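Local coordinates for protein type III restriction-modification enzyme EcoP15I Res subunit (Escherichia coli, PDB 4ZCF) that cleaves DNA together with the Mod subunit, 25-27 base pairs downstream of one of two inversely oriented 5'-CAGCAG-3' sites, and carries an ATP-binding helicase-type domain, at residues 382-386 / 495-499; 108-112 / 170-174; 41-46 / 218-222; 694-698 / 791-795; 283-287 / 373-377. All blocks are in the same frame, centred on the assembly; numbering follows the deposited sequence.

Contact 1: 382-386 / 495-499; sequences HFKLE and RRFIF
The imidazole of His382 presents its edge to one face of the Phe497 ring, an offset edge-to-face pair with centroids 4.7 Å apart and planes at 77°. His382 CE1 sits above that face, displaced toward the rim. Near the plane of the Phe497 ring, at its edge, comes Phe383, whose CE1 lies 3.6 Å from Phe497 CZ; the two phenyl rings are inclined at an intermediate tilt, neither stacked nor edge-to-face. The imidazole's own edge also receives the aliphatic part of Arg496, with His382 CE1 3.5 Å from Arg496 CG, while Glu386 OE2 lies over one face of Phe383.

This three-ring cluster fastens helix 368-389 onto strand 497-501 of the second parallel sheet, which has the strand order of a RecA-like helicase domain. Thr400 and Phe402 of the adjoining strand 399-404 continue the packing around Phe497.

Beside the rings runs a buried salt bridge, Glu386 OE1 to Arg496 NH1 at 2.8 Å. The carboxylate and guanidinium planes are 68° apart, so the ions meet through one oxygen and one nitrogen rather than as a flat two-pronged pair. Arg496 reaches this position by a bend about its CG-CD bond (chi3 98°), and its NE is hydrogen-bonded to Pro494 O. His382 NE2 makes a weak hydrogen bond to Pro398 O.

Contact 2: 108-112 / 170-174; sequences NKFII and FVEAS
Lys109 reaches from strand 109-113 across one face of Phe170 to the C-terminal end of helix 165-172, and the contact divides into a polar and an apolar half. The hydrogen bonds belong to the ammonium group. Lys109 NZ donates to Phe170 O at 3.0 Å, lying in the carbonyl plane, and to Ala173 O at 2.7 Å, where it meets a lone pair. Ala173 is where the chain leaves helical geometry, so the lysine takes up carbonyl oxygens at a helix terminus. A further bond ties the same nitrogen to Leu41 O.

The apolar contacts come from the methylenes. The lysine is extended beyond CG, with chi2 -170°, and this keeps CD over one face of the Phe170 ring as the two side chains slide past each other in opposite directions; Lys109 CB is 3.8 Å from Phe170 CZ. Ile111 CG1 crosses at 4.1 Å from Phe170 CE2, and Leu216 of helix 212-217 adds to this packing. The helix is thereby seated on an inner strand of the first RecA-like parallel sheet. With a methionine in place of Lys109, the carbonyl oxygens of Phe170 and Ala173 would probably be left without their donor, and the helix end less firmly held.

Any cation-pi attraction is weak at most, because Lys109 NZ, though nearly on the normal of the Phe170 ring, stands 5.9 Å from its centroid. Instead, the buried positive charge is probably stabilised by converging carbonyl dipoles and the negative end of the helix.

Contact 3: 41-46 / 218-222; sequences LANPEL and AVKPF
Asn43 meets Val219 and Lys220 at the entrance to strand 222-226, the strand of the first RecA-like domain that leads into the DEAH-box-like motif II, here Asp-Glu-Pro-His, whose Asp226 binds AMP. The 218-222 segment is the connection from helix 212-217 into that strand, and Lys220 turns the chain there with a positive phi of 57°.

Two hydrogen bonds from one asparagine hold the turn. Asn43 N donates to Val219 O at 2.8 Å, nearly straight at 166°. Asn43 ND2 donates to Lys220 O, also at 2.8 Å but more bent, at 142°, with the oxygen somewhat out of the amide plane. The same ND2 bonds Lys109 O, and OD1 accepts from Asn108 N, so both ends of the amide are engaged and its rotation is fixed. Lys220 O has a second donor in Gln247 NE2.

Around these polar links the packing is mainly of side chain on backbone. Ala42 CB rests 3.5 Å from Ala218 O, and the aliphatic part of Lys220 folds over the backbone, its CD 3.6 Å from Asn43 O. At the far end Leu46 and Phe222 cross at about a right angle, Leu46 CD2 lying 3.9 Å from Phe222 CZ.

Contact 4: 694-698 / 791-795; sequences IFKSF and GFSKY
Phe698, Phe792 and Tyr795 carry most of the interface between helix 688-701 and helix 782-798, whose local axes pass 10.7 Å apart with 111° between their directions. Phe698 stands in the middle. One face of its ring takes the CB of Phe792, 3.8 Å from the centroid, a CH-pi contact, while its own CB sits over the centre of the Tyr795 ring at the same 3.8 Å. Phe698 and Phe792 are thus each used twice, the methylene on one neighbouring ring and the ring against another.

Phe698 also points its ring edge toward the face of Tyr795, an offset edge-to-face pair with centroids 6.0 Å apart. Against Phe792 its ring is only oblique, Phe698 CD2 lying 3.5 Å from Phe792 CD1. At Gly791, which has no side chain, the Phe698 ring lies against the backbone, with Phe698 CE1 3.4 Å from Gly791 C.

Phe792 in turn offers a face to the edge of Phe695, whose CD1 stands above it toward the rim; the planes are at 79°. Tyr795 has CG anti to the backbone N (chi1 -174°), which carries the ring across Phe698 and brings OH to 3.5 Å from Ser697 CB.

No hydrogen bond crosses this aromatic cluster. Its flank is closed by helix 760-769, where Leu763 and Val766 pack on Phe695 and Asp769 forms a salt bridge with Lys696. Ile788, one turn earlier on helix 782-798, touches Phe695 and Phe698, and Met621 of a neighbouring subunit rests on Phe792.

Contact 5: 283-287 / 373-377; sequences AYIED and NMMRK
Glu286 and Met374 mark the closest backbone approach, their CA atoms 6.4 Å apart where the chain has just left strand 280-285 and passes helix 368-389. Glu286 has the largest share of the contact. Its CB lies 3.6 Å from Met374 CG, and its CG is also against that methionine. A bend about the CB-CG bond (chi2 78°) then turns the carboxylate toward Asn373, setting OE2 3.3 Å from Asn373 CB.

The strand belongs to the second RecA-like parallel sheet, and the helix lies on the connection from it to strand 399-404, a crossover interrupted by an insertion that contains several short strands. Tyr284 pairs its backbone with Tyr556 and Val558 of the neighbouring strand 553-558, and its ring stacks with that of Tyr557.

One turn along the helix from Asn373, Lys377 reaches back toward the strand. Bent at chi3 (86°), it brings CE obliquely beside Tyr284, 3.9 Å from Tyr284 CB and 4.0 Å from Tyr284 CD1. Its NZ ends 3.8 Å from Glu286 OE1, a long salt bridge, consistent with a loose electrostatic attraction. An alanine in place of Glu286 would probably leave the Lys377 ammonium without this countercharge and open a gap beside Asn373 and Met374. Lys377 also packs against Tyr557, and Met374 reaches Asp559 in the loop that follows strand 553-558.

Contacts 2 and 3 form one continuous region against the first RecA-like sheet, touching each other through Lys109 and its neighbours in 41-46. Both are buried and rely on backbone carbonyls as acceptors. Contacts 1 and 5 share helix 368-389 and the sheet of the second domain, their centres about 15 Å apart. The buried contact 1 combines rings with a short salt bridge, whereas contact 5, less deeply covered, has a long ion pair and lysine methylenes. Contact 4, partly buried and with its centre about 40 Å or more from those of all the others, joins two helices mainly through aromatic packing, without ion pair or hydrogen bond across it.

Contact 1: 382-386 / 495-499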
# COMPACT_ATOMS: atom_id res chain seq x y z
N HIS C 382 21.26 7.69 42.90
CA HIS C 382 21.64 7.17 41.59
C HIS C 382 23.15 7.12 41.41
O HIS C 382 23.66 6.09 41.00
CB HIS C 382 21.00 7.96 40.44
CG HIS C 382 21.18 7.33 39.09
ND1 HIS C 382 21.46 8.08 37.97
CD2 HIS C 382 21.13 6.02 38.73
CE1 HIS C 382 21.54 7.23 36.96
NE2 HIS C 382 21.35 5.98 37.37
N PHE C 383 23.84 8.24 41.70
CA PHE C 383 25.30 8.36 41.59
C PHE C 383 26.04 7.42 42.53
O PHE C 383 27.10 6.91 42.16
CB PHE C 383 25.77 9.82 41.70
CG PHE C 383 25.43 10.66 40.49
CD1 PHE C 383 24.20 11.32 40.39
CD2 PHE C 383 26.33 10.80 39.44
CE1 PHE C 383 23.88 12.09 39.27
CE2 PHE C 383 26.00 11.58 38.31
CZ PHE C 383 24.79 12.21 38.24
N LYS C 384 25.43 7.10 43.70
CA LYS C 384 25.94 6.13 44.68
C LYS C 384 25.90 4.72 44.05
O LYS C 384 26.75 3.88 44.35
CB LYS C 384 25.09 6.14 45.97
CG LYS C 384 25.56 7.10 47.08
CD LYS C 384 26.95 6.76 47.69
CE LYS C 384 26.99 5.51 48.54
NZ LYS C 384 28.38 5.21 48.99
N LEU C 385 24.90 4.48 43.18
CA LEU C 385 24.73 3.22 42.47
C LEU C 385 25.54 3.24 41.18
O LEU C 385 26.05 2.20 40.77
CB LEU C 385 23.24 2.98 42.17
CG LEU C 385 22.86 1.55 41.82
CD1 LEU C 385 22.35 0.80 43.03
CD2 LEU C 385 21.81 1.54 40.77
N GLU C 386 25.69 4.42 40.55
CA GLU C 386 26.43 4.59 39.30
C GLU C 386 27.91 4.27 39.46
O GLU C 386 28.39 3.37 38.78
CB GLU C 386 26.22 6.00 38.73
CG GLU C 386 26.37 6.05 37.22
CD GLU C 386 25.79 7.31 36.62
OE1 GLU C 386 26.48 7.93 35.78
OE2 GLU C 386 24.66 7.68 37.00
N ARG C 495 22.83 9.59 28.50
CA ARG C 495 21.44 9.53 29.00
C ARG C 495 21.19 8.34 29.96
O ARG C 495 21.47 7.19 29.61
CB ARG C 495 20.44 9.51 27.85
N ARG C 496 20.73 8.65 31.17
CA ARG C 496 20.46 7.68 32.25
C ARG C 496 19.22 8.07 33.05
O ARG C 496 18.61 7.21 33.70
CB ARG C 496 21.69 7.53 33.16
CG ARG C 496 22.12 8.83 33.86
CD ARG C 496 23.59 8.88 34.16
NE ARG C 496 24.31 9.64 33.14
CZ ARG C 496 25.42 10.33 33.36
NH1 ARG C 496 25.97 10.36 34.57
NH2 ARG C 496 26.00 11.01 32.37
N PHE C 497 18.86 9.35 33.01
CA PHE C 497 17.68 9.89 33.69
C PHE C 497 16.60 10.03 32.64
O PHE C 497 16.87 10.56 31.56
CB PHE C 497 17.98 11.24 34.36
CG PHE C 497 19.02 11.18 35.45
CD1 PHE C 497 18.67 10.83 36.75
CD2 PHE C 497 20.35 11.49 35.18
CE1 PHE C 497 19.63 10.79 37.76
CE2 PHE C 497 21.31 11.44 36.19
CZ PHE C 497 20.95 11.10 37.48
N ILE C 498 15.40 9.52 32.93
CA ILE C 498 14.28 9.58 32.00
C ILE C 498 13.08 10.23 32.65
O ILE C 498 12.71 9.89 33.77
CB ILE C 498 13.93 8.18 31.39
CG1 ILE C 498 15.08 7.62 30.52
CG2 ILE C 498 12.63 8.23 30.57
CD1 ILE C 498 16.03 6.63 31.25
N PHE C 499 12.46 11.15 31.93
CA PHE C 499 11.25 11.82 32.36
C PHE C 499 10.13 11.33 31.46
O PHE C 499 10.16 11.55 30.25
CB PHE C 499 11.42 13.34 32.31
CG PHE C 499 12.30 13.87 33.42
CD1 PHE C 499 13.68 13.95 33.27
CD2 PHE C 499 11.74 14.29 34.62
CE1 PHE C 499 14.48 14.45 34.30
CE2 PHE C 499 12.54 14.78 35.66
CZ PHE C 499 13.91 14.86 35.49

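Contact 2: 108-112 / 170-174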
# COMPACT_ATOMS: atom_id res chain seq x y z
N ASN C 108 0.35 -24.04 12.55
CA ASN C 108 1.11 -22.92 11.98
C ASN C 108 0.39 -21.56 12.00
O ASN C 108 0.93 -20.57 11.49
CB ASN C 108 1.62 -23.29 10.58
CG ASN C 108 0.55 -23.43 9.53
OD1 ASN C 108 -0.44 -24.15 9.69
ND2 ASN C 108 0.76 -22.76 8.39
N LYS C 109 -0.83 -21.52 12.56
CA LYS C 109 -1.65 -20.32 12.62
C LYS C 109 -2.21 -20.10 14.03
O LYS C 109 -2.91 -20.95 14.56
CB LYS C 109 -2.73 -20.31 11.52
CG LYS C 109 -2.13 -19.90 10.18
CD LYS C 109 -3.15 -19.65 9.11
CE LYS C 109 -2.43 -19.58 7.79
NZ LYS C 109 -3.38 -19.35 6.66
N PHE C 110 -1.80 -18.98 14.64
CA PHE C 110 -2.13 -18.62 16.02
C PHE C 110 -2.60 -17.17 16.11
O PHE C 110 -2.07 -16.30 15.41
CB PHE C 110 -0.88 -18.79 16.93
CG PHE C 110 -0.16 -20.12 16.85
CD1 PHE C 110 0.79 -20.36 15.86
CD2 PHE C 110 -0.39 -21.11 17.80
CE1 PHE C 110 1.44 -21.60 15.78
CE2 PHE C 110 0.28 -22.34 17.72
CZ PHE C 110 1.19 -22.57 16.71
N ILE C 111 -3.57 -16.90 16.99
CA ILE C 111 -4.07 -15.55 17.26
C ILE C 111 -3.60 -15.15 18.68
O ILE C 111 -3.91 -15.87 19.65
CB ILE C 111 -5.61 -15.37 17.05
CG1 ILE C 111 -6.05 -15.90 15.65
CG2 ILE C 111 -6.01 -13.90 17.23
CD1 ILE C 111 -7.63 -15.91 15.34
N ILE C 112 -2.80 -14.06 18.80
CA ILE C 112 -2.33 -13.53 20.08
C ILE C 112 -3.29 -12.40 20.42
O ILE C 112 -3.27 -11.36 19.74
CB ILE C 112 -0.86 -13.00 20.09
CG1 ILE C 112 0.16 -14.10 19.81
CG2 ILE C 112 -0.54 -12.28 21.42
CD1 ILE C 112 1.54 -13.56 19.46
N PHE C 170 -3.32 -13.03 6.92
CA PHE C 170 -3.16 -14.13 7.86
C PHE C 170 -3.97 -15.34 7.38
O PHE C 170 -3.44 -16.44 7.33
CB PHE C 170 -3.56 -13.69 9.30
CG PHE C 170 -3.60 -14.79 10.36
CD1 PHE C 170 -2.45 -15.22 10.99
CD2 PHE C 170 -4.82 -15.36 10.74
CE1 PHE C 170 -2.50 -16.22 11.97
CE2 PHE C 170 -4.87 -16.35 11.73
CZ PHE C 170 -3.71 -16.78 12.33
N VAL C 171 -5.24 -15.11 7.03
CA VAL C 171 -6.16 -16.14 6.53
C VAL C 171 -5.60 -16.74 5.20
O VAL C 171 -5.47 -17.96 5.10
CB VAL C 171 -7.60 -15.55 6.41
CG1 VAL C 171 -8.49 -16.41 5.51
CG2 VAL C 171 -8.24 -15.37 7.78
N GLU C 172 -5.21 -15.87 4.25
CA GLU C 172 -4.68 -16.21 2.92
C GLU C 172 -3.27 -16.83 2.83
O GLU C 172 -2.94 -17.42 1.80
CB GLU C 172 -4.83 -15.02 1.96
CG GLU C 172 -6.26 -14.72 1.54
CD GLU C 172 -7.07 -15.86 0.94
OE1 GLU C 172 -6.49 -16.73 0.24
OE2 GLU C 172 -8.30 -15.87 1.16
N ALA C 173 -2.44 -16.68 3.89
CA ALA C 173 -1.06 -17.19 4.00
C ALA C 173 -0.98 -18.71 3.89
O ALA C 173 -1.73 -19.43 4.55
CB ALA C 173 -0.43 -16.72 5.29
N SER C 174 -0.07 -19.20 3.03
CA SER C 174 0.16 -20.61 2.71
C SER C 174 0.98 -21.37 3.76
O SER C 174 1.89 -20.80 4.36
CB SER C 174 0.82 -20.73 1.33
OG SER C 174 1.30 -22.04 1.07

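Contact 3: 41-46 / 218-222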
# COMPACT_ATOMS: atom_id res chain seq x y z
N LEU C 41 -4.30 -23.49 3.82
CA LEU C 41 -4.60 -22.26 4.56
C LEU C 41 -5.03 -22.51 6.01
O LEU C 41 -4.81 -21.64 6.86
CB LEU C 41 -5.70 -21.44 3.83
CG LEU C 41 -5.61 -21.26 2.30
CD1 LEU C 41 -6.92 -21.50 1.68
CD2 LEU C 41 -5.19 -19.90 1.95
N ALA C 42 -5.70 -23.63 6.29
CA ALA C 42 -6.19 -23.90 7.64
C ALA C 42 -5.24 -24.77 8.45
O ALA C 42 -4.37 -25.44 7.89
CB ALA C 42 -7.60 -24.50 7.62
N ASN C 43 -5.41 -24.75 9.78
CA ASN C 43 -4.63 -25.55 10.71
C ASN C 43 -5.11 -27.00 10.73
O ASN C 43 -6.31 -27.22 10.59
CB ASN C 43 -4.84 -25.02 12.13
CG ASN C 43 -3.81 -24.12 12.71
OD1 ASN C 43 -2.72 -23.87 12.17
ND2 ASN C 43 -4.14 -23.62 13.87
N PRO C 44 -4.23 -27.98 11.08
CA PRO C 44 -4.71 -29.35 11.29
C PRO C 44 -5.59 -29.38 12.55
O PRO C 44 -5.35 -28.62 13.50
CB PRO C 44 -3.42 -30.15 11.53
CG PRO C 44 -2.30 -29.25 11.09
CD PRO C 44 -2.78 -27.88 11.36
N GLU C 45 -6.63 -30.23 12.57
CA GLU C 45 -7.49 -30.35 13.74
C GLU C 45 -6.79 -31.28 14.74
O GLU C 45 -6.61 -32.46 14.45
CB GLU C 45 -8.86 -30.90 13.34
N LEU C 46 -6.32 -30.73 15.87
CA LEU C 46 -5.63 -31.49 16.92
C LEU C 46 -6.66 -32.10 17.88
O LEU C 46 -7.11 -31.44 18.84
CB LEU C 46 -4.58 -30.63 17.65
CG LEU C 46 -3.58 -31.39 18.53
CD1 LEU C 46 -2.68 -32.30 17.69
CD2 LEU C 46 -2.75 -30.42 19.36
N ALA C 218 -12.65 -20.47 10.42
CA ALA C 218 -12.32 -21.51 9.43
C ALA C 218 -10.83 -21.92 9.38
O ALA C 218 -10.51 -23.01 8.88
CB ALA C 218 -12.77 -21.07 8.05
N VAL C 219 -9.94 -21.04 9.87
CA VAL C 219 -8.50 -21.27 9.93
C VAL C 219 -8.17 -22.30 11.06
O VAL C 219 -7.08 -22.89 11.07
CB VAL C 219 -7.78 -19.89 10.07
CG1 VAL C 219 -6.59 -19.91 11.02
CG2 VAL C 219 -7.39 -19.34 8.71
N LYS C 220 -9.16 -22.57 11.96
CA LYS C 220 -9.10 -23.46 13.12
C LYS C 220 -7.95 -22.99 14.00
O LYS C 220 -6.89 -23.61 14.02
CB LYS C 220 -8.98 -24.95 12.69
CG LYS C 220 -10.19 -25.50 11.93
CD LYS C 220 -9.81 -26.80 11.22
CE LYS C 220 -10.65 -27.08 9.99
NZ LYS C 220 -9.85 -27.73 8.91
N PRO C 221 -8.08 -21.82 14.67
CA PRO C 221 -6.91 -21.28 15.38
C PRO C 221 -6.65 -21.73 16.82
O PRO C 221 -7.56 -22.21 17.51
CB PRO C 221 -7.15 -19.77 15.31
CG PRO C 221 -8.63 -19.63 15.27
CD PRO C 221 -9.23 -20.89 14.73
N PHE C 222 -5.41 -21.50 17.27
CA PHE C 222 -4.94 -21.69 18.65
C PHE C 222 -4.79 -20.26 19.20
O PHE C 222 -4.01 -19.47 18.64
CB PHE C 222 -3.61 -22.47 18.68
CG PHE C 222 -3.75 -23.96 18.95
CD1 PHE C 222 -4.44 -24.78 18.07
CD2 PHE C 222 -3.22 -24.53 20.10
CE1 PHE C 222 -4.57 -26.14 18.32
CE2 PHE C 222 -3.35 -25.89 20.35
CZ PHE C 222 -4.04 -26.69 19.47

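Contact 4: 694-698 / 791-795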
# COMPACT_ATOMS: atom_id res chain seq x y z
N ILE C 694 30.97 -46.43 21.02
CA ILE C 694 30.58 -46.00 22.37
C ILE C 694 29.09 -45.62 22.39
O ILE C 694 28.37 -46.02 23.31
CB ILE C 694 31.54 -44.90 22.90
CG1 ILE C 694 32.99 -45.42 22.98
CG2 ILE C 694 31.07 -44.33 24.25
CD1 ILE C 694 34.10 -44.37 22.84
N PHE C 695 28.63 -44.88 21.35
CA PHE C 695 27.22 -44.49 21.22
C PHE C 695 26.32 -45.70 20.85
O PHE C 695 25.13 -45.72 21.22
CB PHE C 695 27.05 -43.30 20.24
CG PHE C 695 25.62 -42.83 20.08
CD1 PHE C 695 24.99 -42.12 21.09
CD2 PHE C 695 24.89 -43.16 18.95
CE1 PHE C 695 23.64 -41.75 20.97
CE2 PHE C 695 23.54 -42.79 18.83
CZ PHE C 695 22.93 -42.09 19.84
N LYS C 696 26.88 -46.71 20.15
CA LYS C 696 26.20 -47.96 19.76
C LYS C 696 25.90 -48.82 21.00
O LYS C 696 24.78 -49.34 21.12
CB LYS C 696 27.06 -48.74 18.73
CG LYS C 696 26.44 -50.05 18.24
CD LYS C 696 26.57 -50.25 16.72
CE LYS C 696 27.92 -50.76 16.27
NZ LYS C 696 28.00 -50.88 14.79
N SER C 697 26.88 -48.95 21.92
CA SER C 697 26.76 -49.71 23.17
C SER C 697 25.62 -49.17 24.02
O SER C 697 24.77 -49.95 24.45
CB SER C 697 28.08 -49.67 23.94
OG SER C 697 29.11 -50.30 23.19
N PHE C 698 25.58 -47.82 24.22
CA PHE C 698 24.53 -47.12 24.96
C PHE C 698 23.16 -47.35 24.28
O PHE C 698 22.15 -47.55 24.97
CB PHE C 698 24.84 -45.61 25.06
CG PHE C 698 23.63 -44.71 25.01
CD1 PHE C 698 22.83 -44.53 26.14
CD2 PHE C 698 23.25 -44.08 23.83
CE1 PHE C 698 21.66 -43.76 26.07
CE2 PHE C 698 22.10 -43.29 23.77
CZ PHE C 698 21.32 -43.12 24.89
N GLY C 791 19.65 -40.01 28.71
CA GLY C 791 20.27 -41.32 28.81
C GLY C 791 21.75 -41.34 28.50
O GLY C 791 22.54 -41.83 29.31
N PHE C 792 22.15 -40.81 27.31
CA PHE C 792 23.57 -40.77 26.90
C PHE C 792 24.44 -39.96 27.84
O PHE C 792 25.59 -40.35 28.08
CB PHE C 792 23.73 -40.33 25.43
CG PHE C 792 25.13 -40.45 24.85
CD1 PHE C 792 25.73 -41.70 24.70
CD2 PHE C 792 25.81 -39.33 24.39
CE1 PHE C 792 27.01 -41.81 24.13
CE2 PHE C 792 27.08 -39.44 23.82
CZ PHE C 792 27.67 -40.69 23.69
N SER C 793 23.89 -38.87 28.43
CA SER C 793 24.58 -38.02 29.41
C SER C 793 24.95 -38.83 30.66
O SER C 793 26.10 -38.75 31.12
CB SER C 793 23.70 -36.84 29.80
OG SER C 793 24.34 -35.60 29.52
N LYS C 794 23.98 -39.64 31.19
CA LYS C 794 24.17 -40.51 32.36
C LYS C 794 25.22 -41.59 32.06
O LYS C 794 26.14 -41.77 32.86
CB LYS C 794 22.85 -41.15 32.76
N TYR C 795 25.09 -42.25 30.90
CA TYR C 795 26.00 -43.30 30.43
C TYR C 795 27.43 -42.78 30.40
O TYR C 795 28.32 -43.46 30.90
CB TYR C 795 25.57 -43.81 29.04
CG TYR C 795 26.36 -45.00 28.55
CD1 TYR C 795 27.60 -44.84 27.94
CD2 TYR C 795 25.85 -46.29 28.64
CE1 TYR C 795 28.33 -45.93 27.47
CE2 TYR C 795 26.56 -47.39 28.16
CZ TYR C 795 27.81 -47.20 27.58
OH TYR C 795 28.52 -48.27 27.10

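Contact 5: 283-287 / 373-377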
# COMPACT_ATOMS: atom_id res chain seq x y z
N ALA C 283 11.94 0.93 49.24
CA ALA C 283 10.98 2.03 49.28
C ALA C 283 11.42 3.26 50.08
O ALA C 283 11.96 3.12 51.18
CB ALA C 283 9.65 1.53 49.78
N TYR C 284 11.17 4.46 49.50
CA TYR C 284 11.48 5.78 50.06
C TYR C 284 10.20 6.61 50.18
O TYR C 284 9.59 6.93 49.16
CB TYR C 284 12.50 6.53 49.20
CG TYR C 284 13.87 5.91 49.16
CD1 TYR C 284 14.84 6.25 50.10
CD2 TYR C 284 14.22 5.00 48.16
CE1 TYR C 284 16.12 5.68 50.06
CE2 TYR C 284 15.49 4.43 48.11
CZ TYR C 284 16.44 4.78 49.06
OH TYR C 284 17.70 4.22 49.01
N ILE C 285 9.81 6.97 51.43
CA ILE C 285 8.62 7.78 51.72
C ILE C 285 9.06 9.23 52.01
O ILE C 285 9.66 9.49 53.06
CB ILE C 285 7.78 7.19 52.88
CG1 ILE C 285 7.83 5.62 53.00
CG2 ILE C 285 6.37 7.77 52.93
CD1 ILE C 285 7.14 4.73 51.95
N GLU C 286 8.77 10.17 51.09
CA GLU C 286 9.16 11.58 51.21
C GLU C 286 8.09 12.46 51.89
O GLU C 286 6.99 12.62 51.36
CB GLU C 286 9.62 12.14 49.85
CG GLU C 286 9.81 13.65 49.76
CD GLU C 286 11.08 14.22 50.36
OE1 GLU C 286 12.18 13.79 49.95
OE2 GLU C 286 10.97 15.16 51.18
N ASP C 287 8.44 13.06 53.05
CA ASP C 287 7.57 13.95 53.83
C ASP C 287 8.12 15.38 53.81
O ASP C 287 8.50 15.90 52.76
CB ASP C 287 7.42 13.45 55.27
CG ASP C 287 6.15 13.89 55.97
OD1 ASP C 287 5.96 15.11 56.16
OD2 ASP C 287 5.37 13.00 56.39
N ASN C 373 12.44 17.86 46.47
CA ASN C 373 13.07 17.06 47.53
C ASN C 373 13.21 15.61 47.06
O ASN C 373 14.28 15.01 47.23
CB ASN C 373 12.25 17.14 48.82
CG ASN C 373 13.08 17.28 50.08
OD1 ASN C 373 13.71 16.32 50.55
ND2 ASN C 373 13.04 18.46 50.69
N MET C 374 12.13 15.05 46.47
CA MET C 374 12.08 13.68 45.94
C MET C 374 13.09 13.47 44.80
O MET C 374 13.78 12.45 44.77
CB MET C 374 10.65 13.35 45.45
CG MET C 374 9.97 12.28 46.25
SD MET C 374 8.40 11.71 45.55
CE MET C 374 7.35 13.15 45.87
N MET C 375 13.18 14.46 43.88
CA MET C 375 14.08 14.48 42.73
C MET C 375 15.55 14.58 43.14
O MET C 375 16.38 13.87 42.58
CB MET C 375 13.68 15.61 41.77
CG MET C 375 14.55 15.70 40.54
SD MET C 375 13.92 16.87 39.32
CE MET C 375 14.35 18.45 40.12
N ARG C 376 15.87 15.45 44.12
CA ARG C 376 17.21 15.65 44.67
C ARG C 376 17.72 14.35 45.32
O ARG C 376 18.86 13.95 45.07
CB ARG C 376 17.19 16.79 45.70
CG ARG C 376 18.57 17.33 46.09
CD ARG C 376 18.47 18.62 46.89
NE ARG C 376 17.78 18.45 48.17
CZ ARG C 376 16.57 18.94 48.45
NH1 ARG C 376 15.91 19.65 47.54
NH2 ARG C 376 16.03 18.73 49.64
N LYS C 377 16.87 13.70 46.14
CA LYS C 377 17.14 12.44 46.85
C LYS C 377 17.45 11.27 45.88
O LYS C 377 18.40 10.52 46.14
CB LYS C 377 15.96 12.12 47.79
CG LYS C 377 16.24 11.05 48.85
CD LYS C 377 15.14 11.02 49.92
CE LYS C 377 13.94 10.16 49.57
NZ LYS C 377 12.94 10.14 50.67